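Local coordinates for probable membrane transporter protein MamO (Magnetospirillum magneticum, PDB 5HMA) that promotes magnetite nucleation through a protease-like domain that binds transition metals and is probably not itself proteolytic, and is required for activation of the MamE protease, at residues A[111-116]-A[144-149]; A[35-40]-A[162-167]; A[91-96]-A[152-157]; A[50-55]-A[104-109]; A[26-31]-A[157-162]. All coordinates share one frame; numbering follows the deposited sequence.

Interaction 1. Residues A[111-116]-A[144-149]; sequences APLVRQ and SWEQTG
Leu-113 and Glu-146 meet at about a right angle: the CD1 methyl of Leu-113 sits 3.8 Å from Glu-146 CB, touching chiefly the aliphatic root of the acid, with Glu-146 OE2 a little farther from Leu-113 CD1 at 4.2 Å. Two residues along the strand, Arg-115 offers its CB, 3.9 Å from Gln-147 NE2; beyond it the side chain makes a cation-pi contact with Tyr-143, just before the loop segment. No hydrogen bond joins 111-116 to 144-149, and the bonding that shapes the contact lies within the loop. Gln-147, its chain extended beyond CG, turns its amide back over the single 3-10 turn at 145-147, where OE1 accepts from Ser-144 N at 2.9 Å, with the donor tilted 23° from the carbonyl plane, and also from Tyr-143 N. NE2 is bonded to Ala-141 O and weakly to Ala-103 O, so both ends of this buried amide are used. A leucine in its place would probably leave the Ser-144 and Tyr-143 amides without their acceptor and the loop less firmly shaped. Ser-144 OG accepts from Glu-146 N at 3.0 Å, an ST turn opening the same bend, while Glu-146 CG lies 3.3 Å above the plane of the Trp-145 ring, over its centre. Thr-148, followed by Gly-149, probably stands where active trypsin-like proteases carry their nucleophilic serine. Strand 112-121 presents Leu-113 and Arg-115 to this loop while pairing antiparallel with strand 100-106, and Glu-146 O receives Ser-24 OG from strand 23-29 of the other barrel.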
# COMPACT_ATOMS: atom_id res chain seq x y z
N ALA A 111 -3.32 -13.64 -5.21
CA ALA A 111 -2.03 -14.21 -4.87
C ALA A 111 -1.08 -13.12 -4.40
O ALA A 111 -1.15 -11.98 -4.88
CB ALA A 111 -1.43 -14.96 -6.06
N PRO A 112 -0.19 -13.46 -3.46
CA PRO A 112 0.80 -12.51 -2.94
C PRO A 112 1.92 -12.23 -3.95
O PRO A 112 2.33 -13.13 -4.68
CB PRO A 112 1.35 -13.21 -1.70
CG PRO A 112 1.17 -14.67 -1.98
CD PRO A 112 -0.11 -14.77 -2.78
N LEU A 113 2.37 -10.99 -3.99
CA LEU A 113 3.52 -10.60 -4.80
C LEU A 113 4.57 -10.03 -3.88
O LEU A 113 4.27 -9.22 -3.01
CB LEU A 113 3.14 -9.54 -5.84
CG LEU A 113 1.99 -9.84 -6.79
CD1 LEU A 113 1.55 -8.56 -7.49
CD2 LEU A 113 2.43 -10.91 -7.79
N VAL A 114 5.82 -10.43 -4.07
CA VAL A 114 6.89 -9.80 -3.32
C VAL A 114 8.11 -9.62 -4.22
O VAL A 114 8.42 -10.49 -5.04
CB VAL A 114 7.25 -10.61 -2.05
CG1 VAL A 114 7.76 -11.99 -2.42
CG2 VAL A 114 8.28 -9.88 -1.21
N ARG A 115 8.77 -8.48 -4.07
CA ARG A 115 10.04 -8.26 -4.74
C ARG A 115 10.96 -7.48 -3.82
O ARG A 115 10.55 -6.55 -3.13
CB ARG A 115 9.83 -7.52 -6.06
CG ARG A 115 11.10 -7.15 -6.76
CD ARG A 115 11.46 -8.18 -7.81
NE ARG A 115 11.42 -7.59 -9.14
CZ ARG A 115 10.87 -8.18 -10.21
NH1 ARG A 115 10.33 -9.38 -10.10
NH2 ARG A 115 10.89 -7.56 -11.38
N GLN A 116 12.22 -7.88 -3.78
CA GLN A 116 13.20 -7.14 -3.01
C GLN A 116 14.01 -6.23 -3.91
O GLN A 116 14.15 -6.48 -5.11
CB GLN A 116 14.13 -8.09 -2.26
CG GLN A 116 15.01 -8.87 -3.16
CD GLN A 116 16.30 -9.25 -2.47
OE1 GLN A 116 17.32 -8.58 -2.63
NE2 GLN A 116 16.25 -10.33 -1.69
N SER A 144 5.68 -3.76 -10.68
CA SER A 144 4.37 -3.99 -11.28
C SER A 144 3.31 -3.00 -10.80
O SER A 144 3.28 -2.64 -9.63
CB SER A 144 3.88 -5.41 -11.00
OG SER A 144 2.50 -5.58 -11.33
N TRP A 145 2.44 -2.58 -11.71
CA TRP A 145 1.30 -1.75 -11.36
C TRP A 145 0.47 -2.36 -10.23
O TRP A 145 -0.15 -1.64 -9.45
CB TRP A 145 0.42 -1.51 -12.60
CG TRP A 145 -0.25 -2.73 -13.11
CD1 TRP A 145 0.25 -3.63 -14.00
CD2 TRP A 145 -1.57 -3.20 -12.76
NE1 TRP A 145 -0.67 -4.62 -14.23
CE2 TRP A 145 -1.79 -4.38 -13.49
CE3 TRP A 145 -2.57 -2.72 -11.91
CZ2 TRP A 145 -2.99 -5.10 -13.39
CZ3 TRP A 145 -3.75 -3.44 -11.82
CH2 TRP A 145 -3.95 -4.62 -12.55
N GLU A 146 0.49 -3.68 -10.10
CA GLU A 146 -0.30 -4.35 -9.06
C GLU A 146 0.24 -4.12 -7.66
O GLU A 146 -0.47 -4.33 -6.68
CB GLU A 146 -0.39 -5.84 -9.36
CG GLU A 146 -0.87 -6.10 -10.77
CD GLU A 146 -1.27 -7.53 -11.00
OE1 GLU A 146 -2.50 -7.81 -10.96
OE2 GLU A 146 -0.36 -8.36 -11.21
N GLN A 147 1.49 -3.68 -7.56
CA GLN A 147 2.10 -3.42 -6.25
C GLN A 147 1.70 -2.06 -5.71
O GLN A 147 1.94 -1.73 -4.55
CB GLN A 147 3.63 -3.51 -6.33
CG GLN A 147 4.17 -4.90 -6.52
CD GLN A 147 5.65 -4.88 -6.85
OE1 GLN A 147 6.05 -4.28 -7.86
NE2 GLN A 147 6.47 -5.50 -6.01
N THR A 148 1.09 -1.26 -6.58
CA THR A 148 0.71 0.09 -6.19
C THR A 148 -0.25 0.04 -5.00
O THR A 148 -1.18 -0.76 -5.00
CB THR A 148 0.07 0.83 -7.38
OG1 THR A 148 1.09 1.14 -8.33
CG2 THR A 148 -0.61 2.10 -6.94
N GLY A 149 0.02 0.86 -3.98
CA GLY A 149 -0.83 0.89 -2.80
C GLY A 149 -0.40 -0.11 -1.72
O GLY A 149 -0.84 -0.01 -0.57

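Interaction 2. Residues A[35-40]-A[162-167]; sequences ITTLHS and INIAAT
At the seam between the two beta-barrels of the trypsin-like fold, Ile-35 of strand 33-37 packs on Ile-162 of strand 159-167. The CG2 branch of Ile-35 does the touching: with CG1 beside the backbone N (chi1 -68°), CG2 is left to lie 3.6 Å from Ile-162 CG1, the two side chains meeting at about a right angle. Further along, Thr-37 turns its methyl to the partner strand, CG2 standing 3.7 Å from Ile-164 CG1 and 3.8 Å from Asn-163 O. The strand axes run nearly parallel, 16° apart and 7.4 Å at closest approach, yet no hydrogen bond crosses between them; each belongs to its own barrel, and they meet through side chains, one also resting on a backbone carbonyl. The hydroxyl of Thr-37 serves its own chain, OG1 pairing with Ser-40 OG at 2.7 Å where the strand passes into the short helix 38-41. That helix carries His-39, whose ND1 is bonded to Asp-72 OD2, a pair placed like the histidine and aspartate of a catalytic triad, although this domain is an inactive protease. The side chain of Ile-164 lies about 7 Å from that of His-71, which with His-186 binds nickel.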
# COMPACT_ATOMS: atom_id res chain seq x y z
N ILE A 35 -4.36 1.30 4.61
CA ILE A 35 -3.78 2.38 3.82
C ILE A 35 -3.61 1.91 2.38
O ILE A 35 -3.14 0.80 2.13
CB ILE A 35 -2.44 2.85 4.38
CG1 ILE A 35 -2.64 3.54 5.74
CG2 ILE A 35 -1.79 3.83 3.41
CD1 ILE A 35 -3.22 4.92 5.61
N THR A 36 -4.00 2.76 1.43
CA THR A 36 -3.80 2.43 0.03
C THR A 36 -3.59 3.74 -0.74
O THR A 36 -3.59 4.81 -0.12
CB THR A 36 -5.01 1.62 -0.53
OG1 THR A 36 -4.69 1.12 -1.84
CG2 THR A 36 -6.27 2.49 -0.60
N THR A 37 -3.37 3.66 -2.05
CA THR A 37 -3.15 4.86 -2.87
C THR A 37 -4.49 5.51 -3.22
O THR A 37 -5.44 4.81 -3.59
CB THR A 37 -2.40 4.54 -4.17
OG1 THR A 37 -2.69 3.19 -4.58
CG2 THR A 37 -0.88 4.70 -3.98
N LEU A 38 -4.56 6.83 -3.11
CA LEU A 38 -5.82 7.55 -3.32
C LEU A 38 -6.35 7.41 -4.76
O LEU A 38 -7.53 7.10 -4.96
CB LEU A 38 -5.64 9.03 -2.97
CG LEU A 38 -6.88 9.92 -3.14
CD1 LEU A 38 -8.06 9.34 -2.39
CD2 LEU A 38 -6.61 11.35 -2.67
N HIS A 39 -5.49 7.60 -5.76
CA HIS A 39 -5.94 7.50 -7.16
C HIS A 39 -6.49 6.11 -7.50
O HIS A 39 -7.23 5.96 -8.47
CB HIS A 39 -4.80 7.85 -8.13
CG HIS A 39 -3.76 6.77 -8.28
ND1 HIS A 39 -2.61 6.73 -7.52
CD2 HIS A 39 -3.70 5.70 -9.11
CE1 HIS A 39 -1.88 5.68 -7.88
NE2 HIS A 39 -2.52 5.04 -8.84
N SER A 40 -6.16 5.10 -6.70
CA SER A 40 -6.64 3.75 -6.97
C SER A 40 -8.10 3.54 -6.56
O SER A 40 -8.77 2.65 -7.07
CB SER A 40 -5.77 2.72 -6.24
OG SER A 40 -4.42 2.82 -6.65
N ILE A 162 4.42 3.23 1.50
CA ILE A 162 3.37 2.78 0.61
C ILE A 162 3.81 3.04 -0.84
O ILE A 162 4.19 4.15 -1.19
CB ILE A 162 2.04 3.49 0.91
CG1 ILE A 162 1.57 3.19 2.34
CG2 ILE A 162 1.00 3.10 -0.13
CD1 ILE A 162 1.20 1.73 2.56
N ASN A 163 3.74 2.00 -1.66
CA ASN A 163 4.35 2.07 -2.98
C ASN A 163 3.44 2.64 -4.06
O ASN A 163 2.21 2.55 -3.97
CB ASN A 163 4.82 0.68 -3.37
CG ASN A 163 5.94 0.20 -2.47
OD1 ASN A 163 6.87 0.96 -2.17
ND2 ASN A 163 5.85 -1.04 -2.01
N ILE A 164 4.07 3.27 -5.05
CA ILE A 164 3.41 3.79 -6.24
C ILE A 164 4.24 3.38 -7.44
O ILE A 164 5.40 3.77 -7.56
CB ILE A 164 3.28 5.32 -6.20
CG1 ILE A 164 2.52 5.78 -4.95
CG2 ILE A 164 2.63 5.82 -7.50
CD1 ILE A 164 2.38 7.31 -4.84
N ALA A 165 3.65 2.58 -8.33
CA ALA A 165 4.31 2.27 -9.60
C ALA A 165 4.07 3.40 -10.58
O ALA A 165 2.92 3.76 -10.84
CB ALA A 165 3.80 0.96 -10.17
N ALA A 166 5.13 3.97 -11.13
CA ALA A 166 4.97 5.01 -12.13
C ALA A 166 5.60 4.57 -13.44
O ALA A 166 6.42 3.66 -13.46
CB ALA A 166 5.57 6.32 -11.66
N THR A 167 5.19 5.22 -14.52
CA THR A 167 5.71 4.94 -15.86
C THR A 167 6.78 5.97 -16.21
O THR A 167 6.56 7.16 -16.03
CB THR A 167 4.59 5.00 -16.91
OG1 THR A 167 3.64 3.96 -16.66
CG2 THR A 167 5.16 4.81 -18.29

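Interaction 3. Residues A[91-96]-A[152-157]; sequences DVQTVV and LVNAQG
Gln-93 and Asn-154 carry the direct packing: the amide nitrogen ND2 of Asn-154 lies 3.8 Å from Gln-93 CG, against the aliphatic part of the glutamine, with the two amide planes 26° apart. Val-95 adds a looser apolar touch, its CG1 4.5 Å from Asn-154 CB. The polar link between the segments is made by water. One molecule gives a hydrogen to Thr-94 O at 2.8 Å and accepts from Asn-154 ND2 at 3.0 Å, bridging the extended loop to the turn. Hydrogen bonds within 152-157 fix the asparagine. Its CG stands between the backbone N and carbonyl carbon (chi1 62°), folding OD1 over the following residues, and OD1 accepts from Gln-156 N at 3.0 Å in an Asx turn. That donor lies well above the carbonyl plane, 55° out of it; Asp-158 N is a further donor to OD1. The backbone closes a type I beta turn beneath, Gly-157 N to Asn-154 O. An alanine here would probably leave the amides of Gln-156 and Asp-158 without their side-chain acceptor and the bridging water without its ND2 donor, weakening the tie between loop and turn. The turn joins strand 151-153 to strand 159-167, antiparallel neighbours in the second sheet. Gln-93 bonds through its backbone to Leu-159, laying the loop between strands 73-78 and 100-106 along this hairpin, and Val-95 rests on Val-160.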
# COMPACT_ATOMS: atom_id res chain seq x y z
N ASP A 91 6.00 0.76 15.02
CA ASP A 91 7.22 0.12 14.51
C ASP A 91 7.69 0.69 13.18
O ASP A 91 8.67 0.22 12.60
CB ASP A 91 7.03 -1.39 14.34
CG ASP A 91 6.92 -2.12 15.66
OD1 ASP A 91 7.12 -1.49 16.73
OD2 ASP A 91 6.65 -3.34 15.63
N VAL A 92 6.98 1.70 12.69
CA VAL A 92 7.33 2.35 11.43
C VAL A 92 8.78 2.85 11.46
O VAL A 92 9.21 3.43 12.47
CB VAL A 92 6.34 3.49 11.15
CG1 VAL A 92 6.99 4.60 10.36
CG2 VAL A 92 5.09 2.93 10.46
N GLN A 93 9.54 2.61 10.39
CA GLN A 93 10.95 3.05 10.35
C GLN A 93 11.27 3.82 9.07
O GLN A 93 10.61 3.63 8.04
CB GLN A 93 11.93 1.87 10.43
CG GLN A 93 11.66 0.86 11.53
CD GLN A 93 12.29 1.24 12.84
OE1 GLN A 93 13.08 2.18 12.91
NE2 GLN A 93 11.95 0.50 13.90
N THR A 94 12.29 4.67 9.14
CA THR A 94 12.87 5.27 7.93
C THR A 94 13.88 4.31 7.28
O THR A 94 14.40 3.39 7.94
CB THR A 94 13.56 6.60 8.22
OG1 THR A 94 14.61 6.39 9.17
CG2 THR A 94 12.57 7.61 8.79
N VAL A 95 14.13 4.50 5.99
CA VAL A 95 15.19 3.77 5.29
C VAL A 95 16.10 4.77 4.61
O VAL A 95 15.70 5.91 4.39
CB VAL A 95 14.63 2.77 4.28
CG1 VAL A 95 13.89 1.63 4.99
CG2 VAL A 95 13.74 3.48 3.25
N VAL A 96 17.32 4.34 4.28
CA VAL A 96 18.30 5.18 3.59
C VAL A 96 18.65 4.58 2.22
O VAL A 96 18.45 3.39 2.00
CB VAL A 96 19.58 5.34 4.44
CG1 VAL A 96 19.33 6.29 5.60
CG2 VAL A 96 20.08 3.98 4.91
N LEU A 152 5.94 -1.09 1.41
CA LEU A 152 7.38 -1.33 1.41
C LEU A 152 7.80 -1.67 2.84
O LEU A 152 7.36 -1.01 3.79
CB LEU A 152 8.13 -0.10 0.92
CG LEU A 152 9.59 -0.38 0.51
CD1 LEU A 152 9.61 -1.22 -0.78
CD2 LEU A 152 10.36 0.92 0.33
N VAL A 153 8.63 -2.70 3.02
CA VAL A 153 9.09 -3.03 4.37
C VAL A 153 10.58 -3.19 4.37
O VAL A 153 11.19 -3.44 3.32
CB VAL A 153 8.44 -4.32 4.94
CG1 VAL A 153 6.90 -4.22 4.91
CG2 VAL A 153 8.94 -5.55 4.20
N ASN A 154 11.18 -3.06 5.55
CA ASN A 154 12.60 -3.33 5.68
C ASN A 154 12.76 -4.82 5.96
O ASN A 154 11.78 -5.58 5.95
CB ASN A 154 13.26 -2.44 6.76
CG ASN A 154 12.70 -2.66 8.18
OD1 ASN A 154 12.03 -3.64 8.46
ND2 ASN A 154 13.03 -1.73 9.08
N ALA A 155 13.99 -5.24 6.22
CA ALA A 155 14.26 -6.65 6.40
C ALA A 155 13.67 -7.19 7.71
O ALA A 155 13.55 -8.40 7.90
CB ALA A 155 15.77 -6.89 6.36
N GLN A 156 13.30 -6.30 8.62
CA GLN A 156 12.68 -6.75 9.87
C GLN A 156 11.15 -6.82 9.74
O GLN A 156 10.47 -7.23 10.66
CB GLN A 156 13.07 -5.84 11.04
CG GLN A 156 14.47 -6.08 11.60
CD GLN A 156 15.57 -5.60 10.67
OE1 GLN A 156 15.57 -4.44 10.23
NE2 GLN A 156 16.52 -6.48 10.36
N GLY A 157 10.61 -6.43 8.59
CA GLY A 157 9.17 -6.46 8.41
C GLY A 157 8.46 -5.19 8.86
O GLY A 157 7.24 -5.12 8.82
O HOH W 1 14.81 0.60 8.34

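Interaction 4. Residues A[50-55]-A[104-109]; sequences QVATTG and FGRNMA
Gln-50 and Arg-106 mark where the two backbones come nearest, 8.9 Å between CA atoms, too far for strand pairing, and no hydrogen bond joins 50-55 to 104-109. The gap is spanned by one long side chain. Arg-106 starts with CG beside its backbone N (chi1 -56°) and bends at chi3 (90°), which turns the guanidinium so that one flat face receives the methyl of Ala-52. Ala-52 CB stands 3.4 Å above that plane, shifted toward the rim, and is nearest to Arg-106 NH2 at 3.5 Å. Farther back, Arg-106 CD lies 4.5 Å from Gln-50 O, a loose touch. Polar bonds hold the group from other directions: NE bonds to Gly-110 O in the following turn and NH1 to Val-9 O on strand 9-13. The bend leading to Gly-110 is shaped by Asn-107, whose OD1 accepts from Ala-109 N at 2.9 Å in an Asx turn. Arg-106 also touches Pro-112 on strand 112-121, beyond that bend. Strand 47-51 belongs to the first barrel and strand 100-106 to the second sheet, so the arginine reaches across from one to the other. Its named polar partners are neutral carbonyls, whose dipoles probably stabilise the positive charge without neutralising it, and the methyl of Ala-52 packs on the flat of the cation without competing for its N-H groups.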
# COMPACT_ATOMS: atom_id res chain seq x y z
N GLN A 50 -9.72 -7.22 -0.31
CA GLN A 50 -9.56 -8.66 -0.40
C GLN A 50 -8.44 -9.12 0.52
O GLN A 50 -7.30 -8.69 0.38
CB GLN A 50 -9.31 -9.09 -1.85
CG GLN A 50 -10.24 -8.33 -2.81
CD GLN A 50 -10.76 -9.19 -3.95
OE1 GLN A 50 -10.46 -10.39 -4.04
NE2 GLN A 50 -11.56 -8.57 -4.82
N VAL A 51 -8.79 -10.00 1.45
CA VAL A 51 -7.92 -10.41 2.54
C VAL A 51 -7.64 -11.90 2.41
O VAL A 51 -8.56 -12.69 2.21
CB VAL A 51 -8.56 -10.09 3.91
CG1 VAL A 51 -7.65 -10.56 5.07
CG2 VAL A 51 -8.91 -8.59 4.01
N ALA A 52 -6.36 -12.27 2.52
CA ALA A 52 -5.96 -13.67 2.47
C ALA A 52 -6.24 -14.34 3.80
O ALA A 52 -5.96 -13.79 4.87
CB ALA A 52 -4.46 -13.80 2.11
N THR A 53 -6.82 -15.54 3.75
CA THR A 53 -7.03 -16.32 4.96
C THR A 53 -6.63 -17.75 4.67
O THR A 53 -6.45 -18.13 3.51
CB THR A 53 -8.50 -16.29 5.46
OG1 THR A 53 -9.27 -17.25 4.72
CG2 THR A 53 -9.12 -14.91 5.29
N THR A 54 -6.51 -18.56 5.71
CA THR A 54 -6.23 -19.97 5.54
C THR A 54 -7.38 -20.69 4.80
O THR A 54 -7.21 -21.81 4.30
CB THR A 54 -5.98 -20.65 6.91
OG1 THR A 54 -7.04 -20.28 7.80
CG2 THR A 54 -4.66 -20.17 7.51
N GLY A 55 -8.56 -20.07 4.73
CA GLY A 55 -9.66 -20.64 3.97
C GLY A 55 -9.84 -20.04 2.58
O GLY A 55 -10.82 -20.34 1.89
N PHE A 104 5.59 -5.54 -1.21
CA PHE A 104 4.58 -6.61 -1.21
C PHE A 104 3.30 -6.12 -1.89
O PHE A 104 2.96 -4.94 -1.80
CB PHE A 104 4.24 -7.06 0.22
CG PHE A 104 5.30 -7.91 0.88
CD1 PHE A 104 6.42 -7.33 1.45
CD2 PHE A 104 5.14 -9.29 0.96
CE1 PHE A 104 7.39 -8.12 2.08
CE2 PHE A 104 6.10 -10.08 1.59
CZ PHE A 104 7.23 -9.50 2.15
N GLY A 105 2.58 -7.03 -2.54
CA GLY A 105 1.28 -6.71 -3.12
C GLY A 105 0.43 -7.96 -3.29
O GLY A 105 0.84 -9.05 -2.87
N ARG A 106 -0.75 -7.81 -3.88
CA ARG A 106 -1.57 -8.96 -4.25
C ARG A 106 -2.06 -8.73 -5.66
O ARG A 106 -2.48 -7.63 -6.03
CB ARG A 106 -2.75 -9.16 -3.27
CG ARG A 106 -2.34 -9.31 -1.81
CD ARG A 106 -3.29 -10.19 -0.99
NE ARG A 106 -2.90 -11.59 -1.02
CZ ARG A 106 -2.16 -12.20 -0.09
NH1 ARG A 106 -1.71 -11.53 0.96
NH2 ARG A 106 -1.87 -13.48 -0.21
N ASN A 107 -2.01 -9.79 -6.46
CA ASN A 107 -2.41 -9.65 -7.85
C ASN A 107 -3.93 -9.78 -8.00
O ASN A 107 -4.68 -9.89 -7.03
CB ASN A 107 -1.65 -10.67 -8.71
CG ASN A 107 -2.03 -12.11 -8.42
OD1 ASN A 107 -3.04 -12.40 -7.77
ND2 ASN A 107 -1.22 -13.04 -8.92
N MET A 108 -4.38 -9.78 -9.25
CA MET A 108 -5.80 -9.76 -9.60
C MET A 108 -6.51 -11.04 -9.17
O MET A 108 -7.74 -11.08 -9.15
CB MET A 108 -5.94 -9.53 -11.11
CG MET A 108 -7.32 -9.13 -11.57
SD MET A 108 -7.22 -7.71 -12.68
CE MET A 108 -5.95 -8.24 -13.83
N ALA A 109 -5.75 -12.08 -8.84
CA ALA A 109 -6.33 -13.34 -8.38
C ALA A 109 -6.21 -13.52 -6.86
O ALA A 109 -6.63 -14.54 -6.32
CB ALA A 109 -5.68 -14.52 -9.09

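Interaction 5. Residues A[26-31]-A[157-162]; sequences AIVGTN and GDLVGI
Leu-159 swings its CG opposite the backbone N (chi1 -178°), which carries CD2 toward Val-28, while Ile-162 turns CD1 (chi2 -66°) to face Ala-26. These four residues join the two halves of the trypsin-like fold: strand 23-29 lies in the six-stranded first barrel, and strand 159-167 in the second sheet. A classic beta bulge decides which side chains point at the seam. Val-160 and Gly-161 both face Leu-152 on the adjoining strand, and the extra residue lets Leu-159 and Ile-162, three apart in sequence, both point toward 26-31, where a regular strand would send them to different sides. Val-160, in the bulge itself, is turned instead to Val-95 and Leu-152. The contact is wholly apolar, with no hydrogen bond between the segments. Ala-26 and Ile-162 are nearest in backbone register, with CA atoms 7.9 Å apart, and the small alanine admits the far end of the isoleucine. Val-28 and Leu-159 meet at a slant. Pro-151 touches both Ala-26 and Leu-159, adding strand 151-153 to the same patch. Val-28 also packs its second branch, CG2, on Ile-35 of the neighbouring strand 33-37. Across the seam itself the closest touches are Ala-26 CB to Ile-162 CD1 at 4.0 Å and Val-28 CG1 to Leu-159 CD2 at 4.2 Å.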
# COMPACT_ATOMS: atom_id res chain seq x y z
N ALA A 26 -2.30 -1.91 2.68
CA ALA A 26 -1.62 -2.37 3.89
C ALA A 26 -2.56 -2.24 5.09
O ALA A 26 -3.11 -1.16 5.32
CB ALA A 26 -0.32 -1.57 4.14
N ILE A 27 -2.76 -3.33 5.84
CA ILE A 27 -3.58 -3.25 7.05
C ILE A 27 -2.76 -2.61 8.16
O ILE A 27 -1.68 -3.10 8.49
CB ILE A 27 -4.10 -4.62 7.50
CG1 ILE A 27 -4.73 -5.40 6.34
CG2 ILE A 27 -5.13 -4.45 8.63
CD1 ILE A 27 -5.41 -6.69 6.81
N VAL A 28 -3.27 -1.53 8.75
CA VAL A 28 -2.48 -0.83 9.75
C VAL A 28 -3.20 -0.73 11.09
O VAL A 28 -2.71 -0.09 12.03
CB VAL A 28 -2.07 0.56 9.22
CG1 VAL A 28 -1.14 0.38 8.00
CG2 VAL A 28 -3.30 1.37 8.84
N GLY A 29 -4.35 -1.39 11.20
CA GLY A 29 -5.07 -1.38 12.47
C GLY A 29 -5.88 -2.64 12.68
O GLY A 29 -6.42 -3.22 11.73
N THR A 30 -5.96 -3.08 13.93
CA THR A 30 -6.58 -4.36 14.23
C THR A 30 -8.06 -4.38 13.81
O THR A 30 -8.56 -5.42 13.38
CB THR A 30 -6.42 -4.70 15.74
OG1 THR A 30 -7.16 -5.88 16.05
CG2 THR A 30 -6.93 -3.57 16.59
N ASN A 31 -8.75 -3.25 13.89
CA ASN A 31 -10.17 -3.23 13.52
C ASN A 31 -10.41 -2.95 12.04
O ASN A 31 -11.50 -2.56 11.66
CB ASN A 31 -10.94 -2.21 14.34
CG ASN A 31 -11.02 -2.60 15.79
OD1 ASN A 31 -11.71 -3.55 16.16
ND2 ASN A 31 -10.31 -1.86 16.64
N GLY A 157 10.61 -6.43 8.59
CA GLY A 157 9.17 -6.46 8.41
C GLY A 157 8.46 -5.19 8.86
O GLY A 157 7.24 -5.12 8.82
N ASP A 158 9.23 -4.20 9.31
CA ASP A 158 8.64 -2.91 9.67
C ASP A 158 8.11 -2.18 8.44
O ASP A 158 8.74 -2.19 7.37
CB ASP A 158 9.67 -2.03 10.37
CG ASP A 158 10.26 -2.69 11.61
OD1 ASP A 158 9.53 -3.46 12.25
OD2 ASP A 158 11.44 -2.43 11.92
N LEU A 159 6.95 -1.56 8.58
CA LEU A 159 6.39 -0.76 7.49
C LEU A 159 7.30 0.45 7.25
O LEU A 159 7.59 1.19 8.19
CB LEU A 159 4.97 -0.30 7.84
CG LEU A 159 4.25 0.52 6.77
CD1 LEU A 159 4.06 -0.31 5.52
CD2 LEU A 159 2.91 0.99 7.28
N VAL A 160 7.77 0.65 6.03
CA VAL A 160 8.57 1.86 5.78
C VAL A 160 7.87 2.78 4.79
O VAL A 160 8.22 3.95 4.67
CB VAL A 160 10.01 1.53 5.33
CG1 VAL A 160 10.74 0.76 6.43
CG2 VAL A 160 10.04 0.77 4.03
N GLY A 161 6.86 2.26 4.10
CA GLY A 161 6.11 3.12 3.20
C GLY A 161 5.05 2.44 2.35
O GLY A 161 4.82 1.24 2.46
N ILE A 162 4.42 3.23 1.50
CA ILE A 162 3.37 2.78 0.61
C ILE A 162 3.81 3.04 -0.84
O ILE A 162 4.19 4.15 -1.19
CB ILE A 162 2.04 3.49 0.91
CG1 ILE A 162 1.57 3.19 2.34
CG2 ILE A 162 1.00 3.10 -0.13
CD1 ILE A 162 1.20 1.73 2.56

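Overall arrangement
Interactions 2 and 5 share Ile-162 and together pack strand 159-167 against strands 23-29 and 33-37 of the first barrel, their centres about 14 Å apart. Interaction 4 makes a separate crossing between the barrels, about 17 Å from the centre of interaction 2. Interactions 1 and 3 pack loops against or beside strands of the second sheet: Gly-149 N bonds to Asn-163 O at 2.8 Å, tying interaction 1 to interaction 2, and Leu-152 N bonds to Gly-161 O at 2.8 Å, tying interaction 3 to interaction 5. Interaction 1 meets interaction 4 through Leu-113 N and Gly-105 O, 2.7 Å apart. The nickel held by His-71 and His-186 lies about 13 Å from the side chains of Ile-162 and Ile-164.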